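Side-chain contacts in Poly(A) ribonuclease pop2 (PDB 2P51), which removes poly(A) tails from mRNA as a 3'-exoribonuclease, the catalytic component of the CCR4-NOT core complex, using divalent metal ions in a DEDD-type active site: residues A[72-75]-A[76-79]; A[122-125]-A[126-130]; A[131-134]-A[135-138]; A[219-222]-A[223-227]. All blocks are in the same frame, centred on the assembly; numbering follows the deposited sequence.

Three of the contacts lie within helices of the DEDD nuclease fold and contact 3 spans the turn into another; the mixed sheet of this fold carries metal ligands such as D51 and E53 on strand 47-53. They come in series along the chain. Contact 1 lies in helix 69-82, contact 2 in helix 121-129, contact 3 at the start of helix 134-140 and contact 4 in helix 220-226. Contacts 2 and 3 are neighbours, centres 11 Å apart, and they touch where F134 packs against I124, L127 and T128. The other pairs of centres are 21 to 28 Å apart. The side chains of L76, L127, I132 and L220 lie about 11, 7, 9 and 6 Å from a bound magnesium ion.

Contact 1: A[72-75]-A[76-79]; sequences HYQT and LRAN
L76 sets its CD2 4.0 Å from CE1 of the Y73 ring, one turn back, while its backbone N bonds to H72 O. R77 follows with an extended side chain that runs past the same tyrosine: its CB sits over one ring face, offset toward the rim, and CD passes CE2 at 4.1 Å. Beyond the ring, R77 NH1 donates to Q74 OE1 at 3.0 Å and 163°, the oxygen lying in the guanidinium plane although the amide itself stands almost perpendicular to it. A bend at chi2 (-49°) carries the Q74 amide to that edge, and its NE2 is held by A187 O. A leucine in place of R77 would probably leave Q74 OE1 without this donor and the amide held from one end alone. These are i to i+3 and i to i+4 pairs of helix 69-82, which packs L76 against Y171 and A174 of helix 170-181. A78 keeps to the backbone, its N bonding to Q74 O. At N79 the grip doubles: N and ND2 approach T75 O from opposite faces of its carbonyl plane, ND2 at 2.9 Å, and ND2 also donates to A59 O while V58 N binds OD1.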
# COMPACT_ATOMS: atom_id res chain seq x y z
N HIS A 72 10.67 -9.37 -13.13
CA HIS A 72 9.69 -8.52 -12.49
C HIS A 72 10.32 -7.73 -11.34
O HIS A 72 10.06 -6.53 -11.19
CB HIS A 72 8.54 -9.32 -11.87
CG HIS A 72 7.86 -10.27 -12.78
ND1 HIS A 72 7.04 -11.30 -12.35
CD2 HIS A 72 7.86 -10.35 -14.14
CE1 HIS A 72 6.56 -11.98 -13.40
NE2 HIS A 72 7.06 -11.41 -14.49
N TYR A 73 11.14 -8.42 -10.54
CA TYR A 73 11.80 -7.76 -9.43
C TYR A 73 12.78 -6.71 -9.94
O TYR A 73 12.84 -5.56 -9.43
CB TYR A 73 12.52 -8.72 -8.47
CG TYR A 73 13.18 -7.88 -7.38
CD1 TYR A 73 12.41 -7.20 -6.44
CD2 TYR A 73 14.56 -7.78 -7.27
CE1 TYR A 73 12.93 -6.43 -5.42
CE2 TYR A 73 15.12 -6.99 -6.26
CZ TYR A 73 14.32 -6.32 -5.34
OH TYR A 73 14.88 -5.55 -4.34
N GLN A 74 13.60 -7.00 -10.96
CA GLN A 74 14.55 -5.99 -11.44
C GLN A 74 13.84 -4.81 -12.08
O GLN A 74 14.38 -3.69 -12.02
CB GLN A 74 15.52 -6.64 -12.43
CG GLN A 74 16.42 -7.74 -11.87
CD GLN A 74 17.11 -7.31 -10.58
OE1 GLN A 74 17.50 -6.15 -10.41
NE2 GLN A 74 17.28 -8.21 -9.62
N THR A 75 12.66 -4.98 -12.67
CA THR A 75 11.87 -3.85 -13.15
C THR A 75 11.41 -2.97 -12.00
O THR A 75 11.54 -1.74 -12.00
CB THR A 75 10.62 -4.31 -13.93
OG1 THR A 75 11.07 -4.93 -15.14
CG2 THR A 75 9.78 -3.14 -14.39
N LEU A 76 10.85 -3.63 -10.98
CA LEU A 76 10.39 -2.92 -9.79
C LEU A 76 11.53 -2.10 -9.18
O LEU A 76 11.40 -0.93 -8.86
CB LEU A 76 9.82 -3.98 -8.85
CG LEU A 76 9.30 -3.70 -7.46
CD1 LEU A 76 8.40 -4.88 -7.04
CD2 LEU A 76 10.39 -3.47 -6.43
N ARG A 77 12.66 -2.77 -8.95
CA ARG A 77 13.79 -2.14 -8.27
C ARG A 77 14.24 -0.90 -9.01
O ARG A 77 14.50 0.17 -8.46
CB ARG A 77 14.90 -3.20 -8.19
CG ARG A 77 16.21 -2.80 -7.56
CD ARG A 77 17.26 -3.89 -7.87
NE ARG A 77 18.58 -3.32 -7.67
CZ ARG A 77 19.69 -3.59 -8.31
NH1 ARG A 77 19.69 -4.50 -9.29
NH2 ARG A 77 20.79 -2.95 -7.93
N ALA A 78 14.38 -0.99 -10.33
CA ALA A 78 14.83 0.13 -11.15
C ALA A 78 13.88 1.29 -11.00
O ALA A 78 14.29 2.44 -10.89
CB ALA A 78 14.96 -0.29 -12.62
N ASN A 79 12.58 1.03 -11.04
CA ASN A 79 11.62 2.15 -11.03
C ASN A 79 11.35 2.68 -9.63
O ASN A 79 11.31 3.90 -9.44
CB ASN A 79 10.30 1.72 -11.73
CG ASN A 79 10.54 1.63 -13.24
OD1 ASN A 79 10.43 2.65 -13.91
ND2 ASN A 79 10.87 0.47 -13.78

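Contact 2: A[122-125]-A[126-130]; sequences ESIE and LLTKS
E125 folds over one helical turn to meet K129, the two chains crossing at a slant so that K129 CE and NZ lie against the carboxylate. NZ bonds to OE1 at 2.8 Å in a salt bridge, reaching the oxygen on its anti side and 35° out of the carboxylate plane. Two bends bring the charges together: E125 turns at chi2 (64°), and K129, otherwise extended beyond CG, hooks back at chi4, which also leaves NZ 3.3 Å from E125 CG. Both residues are exposed, so solvent probably weakens the pairing. This is an i to i+4 ion pair on the outer side of helix 121-129; the inner side carries L127, whose side chain comes within about 4 Å of that of the metal ligand E53 and also packs on H236. L127 CG rests 3.3 Å from S123 O. T128 turns its hydroxyl back along the helix, OG1 lying beside its own backbone N (chi1 -61°), and donates to I124 O at 2.7 Å. T128 N serves the same oxygen from the other face of the carbonyl plane, and I124 O is thus gripped twice. S130 repeats the pattern two residues on: OG donates to L126 O at 2.8 Å, above the carbonyl plane, while S130 N comes to that oxygen from the opposite face. I124, L127 and T128 all touch F134 of the next helix.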
# COMPACT_ATOMS: atom_id res chain seq x y z
N GLU A 122 1.92 9.63 -18.53
CA GLU A 122 0.59 9.02 -18.46
C GLU A 122 0.08 8.88 -17.01
O GLU A 122 -1.10 9.07 -16.69
CB GLU A 122 0.65 7.65 -19.11
CG GLU A 122 0.91 7.67 -20.59
CD GLU A 122 2.35 7.78 -21.06
OE1 GLU A 122 3.25 7.98 -20.19
OE2 GLU A 122 2.57 7.66 -22.29
N SER A 123 1.00 8.52 -16.12
CA SER A 123 0.58 8.28 -14.72
C SER A 123 0.18 9.57 -14.04
O SER A 123 -0.76 9.61 -13.25
CB SER A 123 1.73 7.64 -13.96
OG SER A 123 1.98 6.32 -14.44
N ILE A 124 0.92 10.65 -14.35
CA ILE A 124 0.56 11.97 -13.76
C ILE A 124 -0.81 12.37 -14.25
O ILE A 124 -1.64 12.91 -13.52
CB ILE A 124 1.63 13.04 -14.10
CG1 ILE A 124 3.00 12.72 -13.50
CG2 ILE A 124 1.21 14.49 -13.79
CD1 ILE A 124 3.00 12.28 -12.06
N GLU A 125 -1.08 12.10 -15.53
CA GLU A 125 -2.39 12.46 -16.07
C GLU A 125 -3.48 11.64 -15.38
O GLU A 125 -4.55 12.14 -15.00
CB GLU A 125 -2.47 12.24 -17.60
CG GLU A 125 -3.84 12.66 -18.09
CD GLU A 125 -4.12 14.14 -17.91
OE1 GLU A 125 -5.30 14.49 -17.67
OE2 GLU A 125 -3.15 14.91 -18.02
N LEU A 126 -3.23 10.35 -15.21
CA LEU A 126 -4.24 9.49 -14.54
C LEU A 126 -4.46 9.95 -13.10
O LEU A 126 -5.60 10.02 -12.63
CB LEU A 126 -3.75 8.06 -14.54
CG LEU A 126 -4.57 6.98 -13.83
CD1 LEU A 126 -5.98 6.85 -14.42
CD2 LEU A 126 -3.83 5.65 -14.01
N LEU A 127 -3.35 10.27 -12.42
CA LEU A 127 -3.51 10.72 -11.02
C LEU A 127 -4.24 12.04 -10.93
O LEU A 127 -5.06 12.32 -10.04
CB LEU A 127 -2.12 10.78 -10.35
CG LEU A 127 -1.53 9.40 -10.05
CD1 LEU A 127 -0.03 9.48 -9.73
CD2 LEU A 127 -2.27 8.67 -8.90
N THR A 128 -3.93 12.95 -11.86
CA THR A 128 -4.60 14.24 -11.92
C THR A 128 -6.10 14.06 -12.12
O THR A 128 -6.93 14.65 -11.40
CB THR A 128 -4.02 15.11 -13.05
OG1 THR A 128 -2.63 15.32 -12.75
CG2 THR A 128 -4.67 16.49 -13.10
N LYS A 129 -6.47 13.24 -13.10
CA LYS A 129 -7.90 13.00 -13.35
C LYS A 129 -8.54 12.32 -12.15
O LYS A 129 -9.75 12.49 -11.92
CB LYS A 129 -8.10 12.16 -14.62
CG LYS A 129 -7.82 12.96 -15.89
CD LYS A 129 -8.38 12.22 -17.10
CE LYS A 129 -8.31 13.00 -18.40
NZ LYS A 129 -7.00 12.86 -19.09
N SER A 130 -7.77 11.58 -11.37
CA SER A 130 -8.28 10.84 -10.21
C SER A 130 -8.38 11.72 -8.98
O SER A 130 -8.90 11.24 -7.96
CB SER A 130 -7.39 9.62 -9.94
OG SER A 130 -7.49 8.71 -11.02

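Contact 3: A[131-134]-A[135-138]; sequences GIDF and KKHQ
D133 is the N-cap of the helix that follows: its OD1 accepts from K136 N at 3.2 Å, the amide coming from well above the carboxylate plane, while its carbonyl O takes the first-turn backbone bond from H137 N at 3.0 Å and 158°. With CG anti to the backbone N (chi1 -177°), the aspartate swings its carboxylate forward to the K136 amide. Water 2 extends the cap, donating to D133 OD1 and accepting from K135 N at 2.9 Å. The carboxylate beside the amide end of a helix would probably be stabilised in its charged form. The K136 chain leaves past it: CB lies 3.5 Å from D133 CG, and its ammonium end makes a cation-pi contact with W27. H137 brings its ring edge to the same turn, CD2 standing 3.1 Å from D133 O in the ring plane. Water 1, also at the ring edge, links NE2 to D133 N, and ND1 is bound to F110 O, so both ring nitrogens have partners. I132 crosses the imidazole at about a right angle, its CG2 3.6 Å from H137 NE2, and the same methyl sits over the centre of the F134 ring, 3.5 Å above its plane. A Schellman motif at G131, whose positive phi suits glycine, ends helix 121-129, and the N-cap D133 starts helix 134-140.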
# COMPACT_ATOMS: atom_id res chain seq x y z
N GLY A 131 -7.90 12.97 -9.09
CA GLY A 131 -8.05 13.94 -8.01
C GLY A 131 -6.83 14.38 -7.22
O GLY A 131 -6.88 15.17 -6.25
N ILE A 132 -5.63 13.94 -7.58
CA ILE A 132 -4.40 14.43 -6.94
C ILE A 132 -4.20 15.91 -7.21
O ILE A 132 -4.29 16.37 -8.36
CB ILE A 132 -3.15 13.68 -7.45
CG1 ILE A 132 -3.19 12.17 -7.16
CG2 ILE A 132 -1.87 14.28 -6.91
CD1 ILE A 132 -3.26 11.84 -5.70
N ASP A 133 -3.92 16.62 -6.11
CA ASP A 133 -3.61 18.06 -6.16
C ASP A 133 -2.11 18.26 -6.19
O ASP A 133 -1.44 18.42 -5.16
CB ASP A 133 -4.31 18.72 -4.97
CG ASP A 133 -4.15 20.22 -4.94
OD1 ASP A 133 -3.35 20.81 -5.72
OD2 ASP A 133 -4.84 20.89 -4.13
N PHE A 134 -1.55 18.18 -7.39
CA PHE A 134 -0.08 18.19 -7.45
C PHE A 134 0.51 19.46 -6.86
O PHE A 134 1.58 19.45 -6.26
CB PHE A 134 0.35 17.94 -8.91
CG PHE A 134 0.39 16.43 -9.21
CD1 PHE A 134 1.43 15.65 -8.73
CD2 PHE A 134 -0.59 15.80 -9.97
CE1 PHE A 134 1.52 14.28 -8.97
CE2 PHE A 134 -0.55 14.43 -10.20
CZ PHE A 134 0.50 13.65 -9.68
N LYS A 135 -0.16 20.62 -7.01
CA LYS A 135 0.42 21.83 -6.48
C LYS A 135 0.55 21.72 -4.96
O LYS A 135 1.51 22.11 -4.33
CB LYS A 135 -0.43 23.05 -6.84
CG LYS A 135 0.15 24.37 -6.31
CD LYS A 135 -0.64 25.58 -6.68
CE LYS A 135 -0.99 25.87 -8.15
NZ LYS A 135 -2.46 26.04 -8.19
N LYS A 136 -0.46 21.13 -4.32
CA LYS A 136 -0.44 20.97 -2.87
C LYS A 136 0.62 19.96 -2.46
O LYS A 136 1.26 20.19 -1.41
CB LYS A 136 -1.81 20.58 -2.33
CG LYS A 136 -1.93 20.91 -0.86
CD LYS A 136 -3.38 20.81 -0.39
CE LYS A 136 -3.49 20.87 1.13
NZ LYS A 136 -4.91 20.78 1.60
N HIS A 137 0.84 18.91 -3.24
CA HIS A 137 1.92 18.00 -2.89
C HIS A 137 3.26 18.74 -2.96
O HIS A 137 4.19 18.41 -2.21
CB HIS A 137 1.98 16.80 -3.82
CG HIS A 137 0.90 15.77 -3.60
ND1 HIS A 137 1.16 14.49 -3.09
CD2 HIS A 137 -0.44 15.82 -3.83
CE1 HIS A 137 0.02 13.81 -3.02
NE2 HIS A 137 -0.96 14.61 -3.45
N GLN A 138 3.37 19.74 -3.86
CA GLN A 138 4.66 20.41 -3.97
C GLN A 138 4.84 21.32 -2.75
O GLN A 138 5.93 21.47 -2.20
CB GLN A 138 4.75 21.19 -5.28
CG GLN A 138 6.17 21.77 -5.42
CD GLN A 138 6.32 22.54 -6.72
OE1 GLN A 138 5.82 22.10 -7.76
NE2 GLN A 138 7.00 23.68 -6.70
O HOH W 1 -3.70 14.93 -3.38
O HOH W 2 -2.57 21.04 -8.57

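Contact 4: A[219-222]-A[223-227]; sequences GLQD and IADDL
Helix 220-226 is a short helix with G219 at its N-cap position, and its surface side pairs Q221 with D225 one turn on. Q221 NE2 donates to D225 OD1 at 2.9 Å and 151°, the oxygen lying in the amide plane but the N-H arriving from above the carboxylate plane; the two flat groups are turned 43° apart. The glutamine gets there by a bend at chi2 (67°), which folds the amide along the helix. Its other end, OE1, accepts from R231 NE, so the amide is fixed at both ends and its flip is settled. With Q221 cut back to alanine, D225 OD1 would be likely to lose this donor and R231 NE its amide acceptor. D222 and D225 bring their carboxylates close, D222 OD1 to D225 OD2 4.6 Å, and water 3 donates to D222 OD1 at 2.7 Å; its approach to D225 OD2 is too short to be trusted as a bond. On the inner side I223 CG1 packs 3.3 Å from G219 O, the acceptor of its own backbone N. L220 and Q221 lean on helix 238-257, touching T245, I248 and L244, while L220 and I223 meet F167 just after strand 163-166.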
# COMPACT_ATOMS: atom_id res chain seq x y z
N GLY A 219 -9.05 -7.85 -11.13
CA GLY A 219 -8.45 -6.75 -10.39
C GLY A 219 -9.21 -6.29 -9.17
O GLY A 219 -10.33 -6.75 -8.93
N LEU A 220 -8.64 -5.39 -8.37
CA LEU A 220 -9.28 -4.98 -7.13
C LEU A 220 -10.69 -4.48 -7.34
O LEU A 220 -11.65 -4.89 -6.67
CB LEU A 220 -8.40 -3.86 -6.52
CG LEU A 220 -8.82 -3.43 -5.13
CD1 LEU A 220 -8.54 -4.51 -4.08
CD2 LEU A 220 -8.09 -2.15 -4.71
N GLN A 221 -10.88 -3.53 -8.27
CA GLN A 221 -12.23 -2.97 -8.42
C GLN A 221 -13.21 -4.00 -8.98
O GLN A 221 -14.39 -4.01 -8.58
CB GLN A 221 -12.13 -1.73 -9.30
CG GLN A 221 -13.49 -1.05 -9.46
CD GLN A 221 -14.00 -0.47 -8.16
OE1 GLN A 221 -13.23 0.26 -7.51
NE2 GLN A 221 -15.21 -0.79 -7.74
N ASP A 222 -12.75 -4.85 -9.92
CA ASP A 222 -13.64 -5.85 -10.47
C ASP A 222 -14.05 -6.84 -9.38
O ASP A 222 -15.20 -7.29 -9.38
CB ASP A 222 -12.99 -6.62 -11.62
CG ASP A 222 -12.76 -5.74 -12.83
OD1 ASP A 222 -13.51 -4.78 -13.04
OD2 ASP A 222 -11.82 -5.99 -13.60
N ILE A 223 -13.17 -7.24 -8.45
CA ILE A 223 -13.59 -8.08 -7.35
C ILE A 223 -14.62 -7.39 -6.48
O ILE A 223 -15.65 -8.00 -6.12
CB ILE A 223 -12.40 -8.46 -6.47
CG1 ILE A 223 -11.42 -9.37 -7.20
CG2 ILE A 223 -12.90 -9.14 -5.20
CD1 ILE A 223 -10.04 -9.42 -6.56
N ALA A 224 -14.35 -6.14 -6.13
CA ALA A 224 -15.34 -5.44 -5.34
C ALA A 224 -16.66 -5.40 -6.08
O ALA A 224 -17.67 -5.62 -5.43
CB ALA A 224 -14.93 -4.00 -5.05
N ASP A 225 -16.66 -5.13 -7.39
CA ASP A 225 -17.99 -5.05 -8.00
C ASP A 225 -18.70 -6.39 -7.92
O ASP A 225 -19.90 -6.55 -7.65
CB ASP A 225 -17.87 -4.55 -9.43
CG ASP A 225 -17.31 -3.15 -9.55
OD1 ASP A 225 -17.43 -2.43 -8.55
OD2 ASP A 225 -16.79 -2.72 -10.60
N ASP A 226 -17.93 -7.44 -8.17
CA ASP A 226 -18.43 -8.81 -8.16
C ASP A 226 -19.05 -9.18 -6.82
O ASP A 226 -20.11 -9.77 -6.72
CB ASP A 226 -17.29 -9.79 -8.46
CG ASP A 226 -17.71 -11.01 -9.21
OD1 ASP A 226 -18.76 -11.03 -9.89
OD2 ASP A 226 -16.95 -12.00 -9.12
N LEU A 227 -18.32 -8.80 -5.78
CA LEU A 227 -18.81 -9.09 -4.44
C LEU A 227 -19.77 -8.04 -3.92
O LEU A 227 -20.12 -8.12 -2.73
CB LEU A 227 -17.60 -9.23 -3.50
CG LEU A 227 -16.61 -10.35 -3.86
CD1 LEU A 227 -15.38 -10.26 -2.95
CD2 LEU A 227 -17.26 -11.72 -3.79
O HOH W 3 -16.02 -4.08 -12.43